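Local coordinates for BLUF domain-containing protein (Acinetobacter baumannii, PDB 6W6Z), which binds a flavin and probably serves as a blue-light photoreceptor of the BLUF family, at residues 97-101 with 102-106; 42-46 with 47-51; 8-11 with 12-15. All blocks are in the same frame, centred on the assembly; numbering follows the deposited sequence.

Interaction 1 (97-101 with 102-106); sequences VQRNT and NIETF
Val97 meets Ile103 where the edge strand 95-98 gives way to helix 101-109, the whole forming a strand-to-helix junction with an N-capped first turn. The valine, near the end of the strand, brings its CG1 methyl to 4.1 Å from Ile103 CD1. Leu132 of helix 125-134 also touches the valine and Phe128 the isoleucine, so branched aliphatic side chains suit this buried corner between sheet and helices.

Arg99 belongs to the connecting loop, and its long, flexible chain bends at chi3 to bring the guanidinium to Glu104. Its NE gives a hydrogen bond of 2.8 Å to Glu104 OE2, with the oxygen in the guanidinium plane, while Arg99 NH2 adds a weak bond to the same oxygen. NE comes from the anti side of OE2, somewhat out of the carboxylate plane, and the two planes stand 72° apart, so this is not the coplanar, two-oxygen form of salt bridge. Arg99 NH1 pairs with Asp46, giving the arginine a second acidic partner.

Asn100 is the N-cap. Its CG sits between its own backbone N and carbonyl carbon (chi1 67°), which turns OD1 back over the first helical turn to accept from Ile103 N at 2.8 Å, the N-H meeting OD1 almost head-on. A short amide side chain is well suited to satisfying a backbone N-H that the helix itself cannot pair well: Asn100 O reaches Ile103 N only weakly. That carbonyl's better donor is Glu104 N, at 3.0 Å.

Thr101 opens the helix, and a water bridges its OG1 to Asn102 OD1, while Asn102 ND2 bonds to Glu131 of helix 125-134. Finally, Thr101 O accepts two bonds from one residue, Thr105 N and Thr105 OG1, each 2.9 Å away and approaching from opposite faces of the carbonyl plane.

Interaction 2 (42-46 with 47-51); sequences LYYAD and NAFFQ. With FMN (flavin mononucleotide), chain B.
The flavin pocket of this BLUF domain is lined in part by the beta hairpin of strands 39-45 and 48-54, and Leu42, Phe49 and Gln51 are among the residues that line it. Asp46 and Asn47 form its tight turn, both with positive phi, a conformation these two residue types tolerate better than most. Tyr43 with Phe50 and Ala45 with Ala48 are antiparallel hydrogen-bonded pairs; Tyr43 N to Phe50 O, at 2.8 Å, is almost perfectly straight.

Successive residues alternate between the sheet's faces. Tyr43 and Phe50 turn toward helix 125-134, where both rings meet Phe128 edge-to-face. On the other face, toward helix 18-36, Tyr44 and Phe49 are a non-hydrogen-bonded pair. With its ring carried anti to the backbone N (chi1 176°), Tyr44 places CD1 over one face of the Phe49 ring, 3.5 Å from Phe49 CE1, the ring planes 55° apart. Leu42 CD1 fills in beside Phe49 CD1 at 3.8 Å. The opposite face of the Phe49 ring is turned to the flavin, whose methyl C7M lies over the ring centre.

The extended chain of Gln51 carries its amide from the sheet to the isoalloxazine. Tyr7 OH holds its OE1, and Gln51 NE2 donates to flavin N5 at 3.0 Å and, weakly, to flavin O4 at 3.1 Å.

Interaction 3 (8-11 with 12-15); sequences ASQR and NEKN
Gln10 and Arg11, the last two residues of strand 2-11, each reach forward to the type I beta turn of Asn12 to Asn15, on the way from the strand to helix 18-36.

Two side-chain bonds tie strand to turn. Gln10 NE2 donates to Glu13 OE2 at 2.8 Å, nearly straight at 173°, with the oxygen in the plane of the amide. Gln10 is bent at chi2 and Glu13 at its own chi2, and through these bends the two side chains converge. The remaining oxygens are bonded too: Gln10 OE1 to Asn116 and Glu13 OE1 to Tyr74 OH of the neighbouring strand 73-83.

The second bond is from a side chain to the backbone. Arg11 NH1 gives Asn15 O a bond of 2.8 Å lying in both the guanidinium plane and the carbonyl plane, and Arg11 NH2 adds a weak one at 3.3 Å. The chain leaves the backbone extended, then turns at chi3 (88°), which swings the guanidinium alongside the turn. Asn12 O and Glu13 CA then lie over one of its faces.

Bonds inside the turn complete the set. Asn15 N donates to Asn12 O at 3.1 Å, closing the beta turn, while Asn12 OD1 accepts from Lys14 N at 2.9 Å in an Asx turn, its donor above the carbonyl plane. Asparagine fits this place because its short amide can reach the backbone two residues on, and its ND2 meets Gln71 O.

Chemically, a neutral amide donates to a carboxylate, and the edge of a charged guanidinium to a neutral carbonyl. The links between strand and turn are therefore directional hydrogen bonds, not a salt bridge between Arg11 and Glu13, and the positive charge would probably polarise the Asn15 carbonyl.

All three contacts reach one mixed five-stranded sheet, and along the chain they come in series: interaction 3, then 2, then 1. Interaction 2 lies centrally: strand 48-54 of its hairpin neighbours strand 2-11 of interaction 3, and strand 39-45 neighbours strand 95-98 of interaction 1. Its centre is about 9 Å from that of interaction 3 and about 11 Å from that of interaction 1, whereas interactions 1 and 3 have centres about 20 Å apart and do not touch. Backbone pairing therefore links the flavin-lining hairpin on one side to the strand leading into helix 101-109, and on the other to the strand leading into the turn before helix 18-36.

Interaction 1 (97-101 with 102-106)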
loop_
_atom_site.group_PDB
_atom_site.type_symbol
_atom_site.label_atom_id
_atom_site.label_comp_id
_atom_site.label_asym_id
_atom_site.label_seq_id
_atom_site.Cartn_x
_atom_site.Cartn_y
_atom_site.Cartn_z
ATOM N N VAL A 97 6.779 0.608 2.863
ATOM C CA VAL A 97 7.276 1.790 3.625
ATOM C C VAL A 97 6.552 1.888 4.965
ATOM O O VAL A 97 5.325 1.786 5.003
ATOM C CB VAL A 97 7.077 3.063 2.789
ATOM C CG1 VAL A 97 7.587 4.298 3.494
ATOM C CG2 VAL A 97 7.709 2.921 1.435
ATOM N N GLN A 98 7.290 2.124 6.039
ATOM C CA GLN A 98 6.681 2.372 7.363
ATOM C C GLN A 98 6.956 3.821 7.740
ATOM O O GLN A 98 7.545 4.518 6.952
ATOM C CB GLN A 98 7.204 1.378 8.405
ATOM C CG GLN A 98 6.781 -0.056 8.095
ATOM C CD GLN A 98 7.022 -1.013 9.239
ATOM O OE1 GLN A 98 6.356 -2.052 9.337
ATOM N NE2 GLN A 98 7.981 -0.672 10.085
ATOM N N ARG A 99 6.436 4.255 8.886
ATOM C CA ARG A 99 6.639 5.617 9.430
ATOM C C ARG A 99 8.137 5.952 9.473
ATOM O O ARG A 99 8.965 5.128 9.951
ATOM C CB ARG A 99 6.065 5.688 10.845
ATOM C CG ARG A 99 4.836 6.549 11.009
ATOM C CD ARG A 99 4.316 6.392 12.419
ATOM N NE ARG A 99 5.170 6.986 13.428
ATOM C CZ ARG A 99 4.859 7.024 14.715
ATOM N NH1 ARG A 99 3.739 6.448 15.123
ATOM N NH2 ARG A 99 5.683 7.579 15.591
ATOM N N ASN A 100 8.487 7.135 8.993
ATOM C CA ASN A 100 9.863 7.668 9.021
ATOM C C ASN A 100 9.709 9.131 9.403
ATOM O O ASN A 100 8.550 9.615 9.411
ATOM C CB ASN A 100 10.584 7.447 7.692
ATOM C CG ASN A 100 10.006 8.236 6.533
ATOM O OD1 ASN A 100 9.450 9.323 6.717
ATOM N ND2 ASN A 100 10.182 7.714 5.324
ATOM N N THR A 101 10.814 9.816 9.679
ATOM C CA THR A 101 10.727 11.215 10.170
ATOM C C THR A 101 10.141 12.129 9.086
ATOM O O THR A 101 9.426 13.035 9.457
ATOM C CB THR A 101 12.055 11.683 10.787
ATOM O OG1 THR A 101 13.079 11.641 9.803
ATOM C CG2 THR A 101 12.463 10.870 11.986
ATOM N N ASN A 102 10.466 11.965 7.796
ATOM C CA ASN A 102 9.895 12.834 6.748
ATOM C C ASN A 102 8.357 12.730 6.782
ATOM O O ASN A 102 7.683 13.743 6.619
ATOM C CB ASN A 102 10.344 12.422 5.349
ATOM C CG ASN A 102 11.603 13.083 4.872
ATOM O OD1 ASN A 102 12.354 13.648 5.668
ATOM N ND2 ASN A 102 11.830 12.986 3.566
ATOM N N ILE A 103 7.802 11.530 6.966
ATOM C CA ILE A 103 6.331 11.318 6.873
ATOM C C ILE A 103 5.710 11.868 8.152
ATOM O O ILE A 103 4.674 12.488 8.069
ATOM C CB ILE A 103 6.018 9.831 6.647
ATOM C CG1 ILE A 103 6.421 9.420 5.226
ATOM C CG2 ILE A 103 4.575 9.520 6.965
ATOM C CD1 ILE A 103 6.564 7.927 5.032
ATOM N N GLU A 104 6.382 11.680 9.271
ATOM C CA GLU A 104 5.901 12.206 10.564
ATOM C C GLU A 104 5.858 13.736 10.434
ATOM O O GLU A 104 4.820 14.342 10.806
ATOM C CB GLU A 104 6.799 11.738 11.683
ATOM C CG GLU A 104 6.533 10.304 12.080
ATOM C CD GLU A 104 7.658 9.637 12.844
ATOM O OE1 GLU A 104 8.650 10.356 13.262
ATOM O OE2 GLU A 104 7.503 8.435 13.085
ATOM N N THR A 105 6.908 14.340 9.875
ATOM C CA THR A 105 6.993 15.820 9.696
ATOM C C THR A 105 5.854 16.320 8.791
ATOM O O THR A 105 5.206 17.309 9.125
ATOM C CB THR A 105 8.380 16.247 9.229
ATOM O OG1 THR A 105 9.255 15.850 10.279
ATOM C CG2 THR A 105 8.456 17.736 8.971
ATOM N N PHE A 106 5.535 15.589 7.727
ATOM C CA PHE A 106 4.442 15.945 6.801
ATOM C C PHE A 106 3.103 16.032 7.537
ATOM O O PHE A 106 2.323 17.035 7.393
ATOM C CB PHE A 106 4.447 14.934 5.665
ATOM C CG PHE A 106 3.275 15.079 4.745
ATOM C CD1 PHE A 106 3.155 16.218 3.964
ATOM C CD2 PHE A 106 2.283 14.123 4.711
ATOM C CE1 PHE A 106 2.083 16.353 3.100
ATOM C CE2 PHE A 106 1.200 14.274 3.858
ATOM C CZ PHE A 106 1.126 15.374 3.040
HETATM O O HOH W 1 12.809 14.178 8.382
#

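Interaction 2 (42-46 with 47-51)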
loop_
_atom_site.group_PDB
_atom_site.type_symbol
_atom_site.label_atom_id
_atom_site.label_comp_id
_atom_site.label_asym_id
_atom_site.label_seq_id
_atom_site.Cartn_x
_atom_site.Cartn_y
_atom_site.Cartn_z
ATOM N N LEU A 42 2.928 0.021 -0.463
ATOM C CA LEU A 42 2.091 -0.256 0.728
ATOM C C LEU A 42 2.772 0.471 1.855
ATOM O O LEU A 42 3.932 0.176 2.091
ATOM C CB LEU A 42 1.988 -1.757 1.011
ATOM C CG LEU A 42 1.046 -2.125 2.161
ATOM C CD1 LEU A 42 -0.390 -1.715 1.839
ATOM C CD2 LEU A 42 1.110 -3.602 2.496
ATOM N N TYR A 43 2.050 1.369 2.519
ATOM C CA TYR A 43 2.518 2.095 3.713
ATOM C C TYR A 43 1.704 1.531 4.854
ATOM O O TYR A 43 0.483 1.388 4.723
ATOM C CB TYR A 43 2.306 3.603 3.555
ATOM C CG TYR A 43 2.381 4.422 4.824
ATOM C CD1 TYR A 43 3.596 4.818 5.354
ATOM C CD2 TYR A 43 1.231 4.854 5.461
ATOM C CE1 TYR A 43 3.659 5.625 6.481
ATOM C CE2 TYR A 43 1.277 5.604 6.631
ATOM C CZ TYR A 43 2.503 6.009 7.131
ATOM O OH TYR A 43 2.582 6.784 8.262
ATOM N N TYR A 44 2.347 1.270 5.972
ATOM C CA TYR A 44 1.665 0.831 7.208
ATOM C C TYR A 44 2.127 1.723 8.341
ATOM O O TYR A 44 3.351 1.835 8.537
ATOM C CB TYR A 44 1.973 -0.635 7.546
ATOM C CG TYR A 44 1.341 -1.031 8.854
ATOM C CD1 TYR A 44 -0.028 -1.247 8.943
ATOM C CD2 TYR A 44 2.075 -1.020 10.029
ATOM C CE1 TYR A 44 -0.638 -1.514 10.160
ATOM C CE2 TYR A 44 1.492 -1.324 11.249
ATOM C CZ TYR A 44 0.125 -1.526 11.325
ATOM O OH TYR A 44 -0.471 -1.783 12.533
ATOM N N ALA A 45 1.192 2.255 9.114
ATOM C CA ALA A 45 1.518 2.944 10.381
ATOM C C ALA A 45 0.255 3.081 11.213
ATOM O O ALA A 45 -0.876 3.124 10.630
ATOM C CB ALA A 45 2.093 4.303 10.080
ATOM N N ASP A 46 0.406 3.123 12.529
ATOM C CA ASP A 46 -0.719 3.494 13.418
ATOM C C ASP A 46 -1.974 2.663 13.069
ATOM O O ASP A 46 -3.094 3.227 12.982
ATOM C CB ASP A 46 -0.935 5.013 13.313
ATOM C CG ASP A 46 0.106 5.821 14.062
ATOM O OD1 ASP A 46 1.097 5.222 14.451
ATOM O OD2 ASP A 46 -0.104 7.050 14.284
ATOM N N ASN A 47 -1.821 1.348 12.933
ATOM C CA ASN A 47 -2.921 0.361 12.694
ATOM C C ASN A 47 -3.698 0.705 11.427
ATOM O O ASN A 47 -4.915 0.451 11.404
ATOM C CB ASN A 47 -3.894 0.272 13.876
ATOM C CG ASN A 47 -3.282 -0.440 15.070
ATOM O OD1 ASN A 47 -2.461 -1.347 14.906
ATOM N ND2 ASN A 47 -3.664 -0.035 16.271
ATOM N N ALA A 48 -3.040 1.196 10.382
ATOM C CA ALA A 48 -3.740 1.546 9.128
ATOM C C ALA A 48 -2.799 1.399 7.946
ATOM O O ALA A 48 -1.568 1.422 8.149
ATOM C CB ALA A 48 -4.302 2.952 9.229
ATOM N N PHE A 49 -3.385 1.216 6.771
ATOM C CA PHE A 49 -2.645 1.079 5.494
ATOM C C PHE A 49 -2.978 2.220 4.544
ATOM O O PHE A 49 -4.065 2.776 4.507
ATOM C CB PHE A 49 -3.012 -0.234 4.818
ATOM C CG PHE A 49 -2.663 -1.480 5.560
ATOM C CD1 PHE A 49 -1.348 -1.966 5.555
ATOM C CD2 PHE A 49 -3.647 -2.221 6.210
ATOM C CE1 PHE A 49 -1.044 -3.166 6.174
ATOM C CE2 PHE A 49 -3.317 -3.397 6.871
ATOM C CZ PHE A 49 -2.015 -3.878 6.835
ATOM N N PHE A 50 -2.047 2.459 3.648
ATOM C CA PHE A 50 -2.263 3.254 2.435
ATOM C C PHE A 50 -1.655 2.420 1.330
ATOM O O PHE A 50 -0.562 1.896 1.575
ATOM C CB PHE A 50 -1.633 4.644 2.511
ATOM C CG PHE A 50 -1.619 5.330 1.161
ATOM C CD1 PHE A 50 -0.655 5.032 0.200
ATOM C CD2 PHE A 50 -2.656 6.175 0.804
ATOM C CE1 PHE A 50 -0.688 5.623 -1.054
ATOM C CE2 PHE A 50 -2.677 6.790 -0.449
ATOM C CZ PHE A 50 -1.715 6.489 -1.386
ATOM N N GLN A 51 -2.372 2.202 0.239
ATOM C CA GLN A 51 -1.759 1.479 -0.882
ATOM C C GLN A 51 -1.999 2.226 -2.178
ATOM O O GLN A 51 -3.104 2.770 -2.404
ATOM C CB GLN A 51 -2.264 0.044 -0.956
ATOM C CG GLN A 51 -1.447 -0.791 -1.911
ATOM C CD GLN A 51 -1.846 -2.244 -1.930
ATOM O OE1 GLN A 51 -3.030 -2.578 -1.823
ATOM N NE2 GLN A 51 -0.848 -3.122 -2.019
HETATM N N1 FMN B . -2.591 -9.014 -3.051
HETATM C C2 FMN B . -1.954 -8.814 -4.218
HETATM O O2 FMN B . -1.975 -9.760 -5.068
HETATM N N3 FMN B . -1.426 -7.617 -4.548
HETATM C C4 FMN B . -1.425 -6.567 -3.712
HETATM O O4 FMN B . -0.913 -5.486 -3.993
HETATM C C4A FMN B . -2.043 -6.732 -2.403
HETATM N N5 FMN B . -2.080 -5.773 -1.500
HETATM C C5A FMN B . -2.741 -6.003 -0.338
HETATM C C6 FMN B . -2.761 -4.988 0.592
HETATM C C7 FMN B . -3.445 -5.144 1.785
HETATM C C7M FMN B . -3.413 -4.007 2.759
HETATM C C8 FMN B . -4.030 -6.443 2.162
HETATM C C8M FMN B . -4.719 -6.567 3.513
HETATM C C9 FMN B . -4.010 -7.458 1.220
HETATM C C9A FMN B . -3.350 -7.283 0.009
HETATM N N10 FMN B . -3.252 -8.303 -0.930
HETATM C C10 FMN B . -2.635 -8.038 -2.136
HETATM C "C1'" FMN B . -3.813 -9.678 -0.705
HETATM C "C2'" FMN B . -5.170 -9.966 -1.308
HETATM O "O2'" FMN B . -6.171 -9.311 -0.513
HETATM C "C3'" FMN B . -5.384 -11.502 -1.274
HETATM O "O3'" FMN B . -5.030 -12.057 -0.002
HETATM C "C4'" FMN B . -4.508 -12.255 -2.253
HETATM O "O4'" FMN B . -4.683 -11.708 -3.581
HETATM C "C5'" FMN B . -4.895 -13.755 -2.289
HETATM O "O5'" FMN B . -6.246 -13.988 -2.742
HETATM P P FMN B . -6.884 -15.491 -2.961
HETATM O O1P FMN B . -7.571 -15.767 -1.636
HETATM O O2P FMN B . -7.805 -15.262 -4.146
HETATM O O3P FMN B . -5.735 -16.446 -3.231
#

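Interaction 3 (8-11 with 12-15)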
loop_
_atom_site.group_PDB
_atom_site.type_symbol
_atom_site.label_atom_id
_atom_site.label_comp_id
_atom_site.label_asym_id
_atom_site.label_seq_id
_atom_site.Cartn_x
_atom_site.Cartn_y
_atom_site.Cartn_z
ATOM N N ALA A 8 -6.970 3.945 1.369
ATOM C CA ALA A 8 -6.475 3.759 2.730
ATOM C C ALA A 8 -7.471 2.851 3.462
ATOM O O ALA A 8 -8.652 2.709 3.018
ATOM C CB ALA A 8 -6.248 5.101 3.403
ATOM N N SER A 9 -6.996 2.164 4.485
ATOM C CA SER A 9 -7.805 1.160 5.235
ATOM C C SER A 9 -7.339 1.111 6.690
ATOM O O SER A 9 -6.230 1.572 6.993
ATOM C CB SER A 9 -7.712 -0.220 4.619
ATOM O OG SER A 9 -6.400 -0.737 4.783
ATOM N N GLN A 10 -8.193 0.579 7.553
ATOM C CA GLN A 10 -7.844 0.306 8.969
ATOM C C GLN A 10 -7.361 -1.140 9.075
ATOM O O GLN A 10 -7.989 -2.087 8.513
ATOM C CB GLN A 10 -9.053 0.576 9.862
ATOM C CG GLN A 10 -8.687 0.566 11.336
ATOM C CD GLN A 10 -7.895 1.780 11.770
ATOM O OE1 GLN A 10 -7.797 2.762 11.053
ATOM N NE2 GLN A 10 -7.346 1.740 12.972
ATOM N N ARG A 11 -6.257 -1.353 9.766
ATOM C CA ARG A 11 -5.814 -2.740 9.969
ATOM C C ARG A 11 -6.817 -3.430 10.889
ATOM O O ARG A 11 -7.237 -2.787 11.859
ATOM C CB ARG A 11 -4.438 -2.790 10.623
ATOM C CG ARG A 11 -3.997 -4.222 10.825
ATOM C CD ARG A 11 -2.683 -4.276 11.517
ATOM N NE ARG A 11 -2.795 -4.277 12.965
ATOM C CZ ARG A 11 -3.047 -5.369 13.687
ATOM N NH1 ARG A 11 -3.251 -6.536 13.087
ATOM N NH2 ARG A 11 -3.117 -5.269 15.000
ATOM N N ASN A 12 -7.139 -4.701 10.625
ATOM C CA ASN A 12 -8.036 -5.490 11.523
ATOM C C ASN A 12 -7.325 -5.788 12.843
ATOM O O ASN A 12 -6.597 -6.778 12.913
ATOM C CB ASN A 12 -8.535 -6.770 10.877
ATOM C CG ASN A 12 -9.611 -7.464 11.698
ATOM O OD1 ASN A 12 -9.795 -7.158 12.868
ATOM N ND2 ASN A 12 -10.333 -8.394 11.085
ATOM N N GLU A 13 -7.653 -5.024 13.878
ATOM C CA GLU A 13 -6.972 -5.107 15.194
ATOM C C GLU A 13 -7.343 -6.443 15.859
ATOM O O GLU A 13 -6.688 -6.818 16.833
ATOM C CB GLU A 13 -7.323 -3.911 16.083
ATOM C CG GLU A 13 -6.912 -2.555 15.510
ATOM C CD GLU A 13 -8.027 -1.770 14.827
ATOM O OE1 GLU A 13 -9.106 -2.352 14.608
ATOM O OE2 GLU A 13 -7.815 -0.577 14.509
ATOM N N LYS A 14 -8.316 -7.182 15.343
ATOM C CA LYS A 14 -8.637 -8.507 15.942
ATOM C C LYS A 14 -7.453 -9.460 15.748
ATOM O O LYS A 14 -7.293 -10.350 16.593
ATOM C CB LYS A 14 -9.915 -9.100 15.361
ATOM C CG LYS A 14 -11.180 -8.350 15.747
ATOM C CD LYS A 14 -12.370 -8.790 14.942
ATOM C CE LYS A 14 -12.569 -10.287 14.948
ATOM N NZ LYS A 14 -13.956 -10.638 14.578
ATOM N N ASN A 15 -6.689 -9.297 14.663
ATOM C CA ASN A 15 -5.499 -10.115 14.324
ATOM C C ASN A 15 -4.332 -9.644 15.202
ATOM O O ASN A 15 -3.806 -8.528 14.953
ATOM C CB ASN A 15 -5.178 -9.979 12.835
ATOM C CG ASN A 15 -6.213 -10.635 11.945
ATOM O OD1 ASN A 15 -7.265 -11.050 12.417
ATOM N ND2 ASN A 15 -5.907 -10.772 10.664
#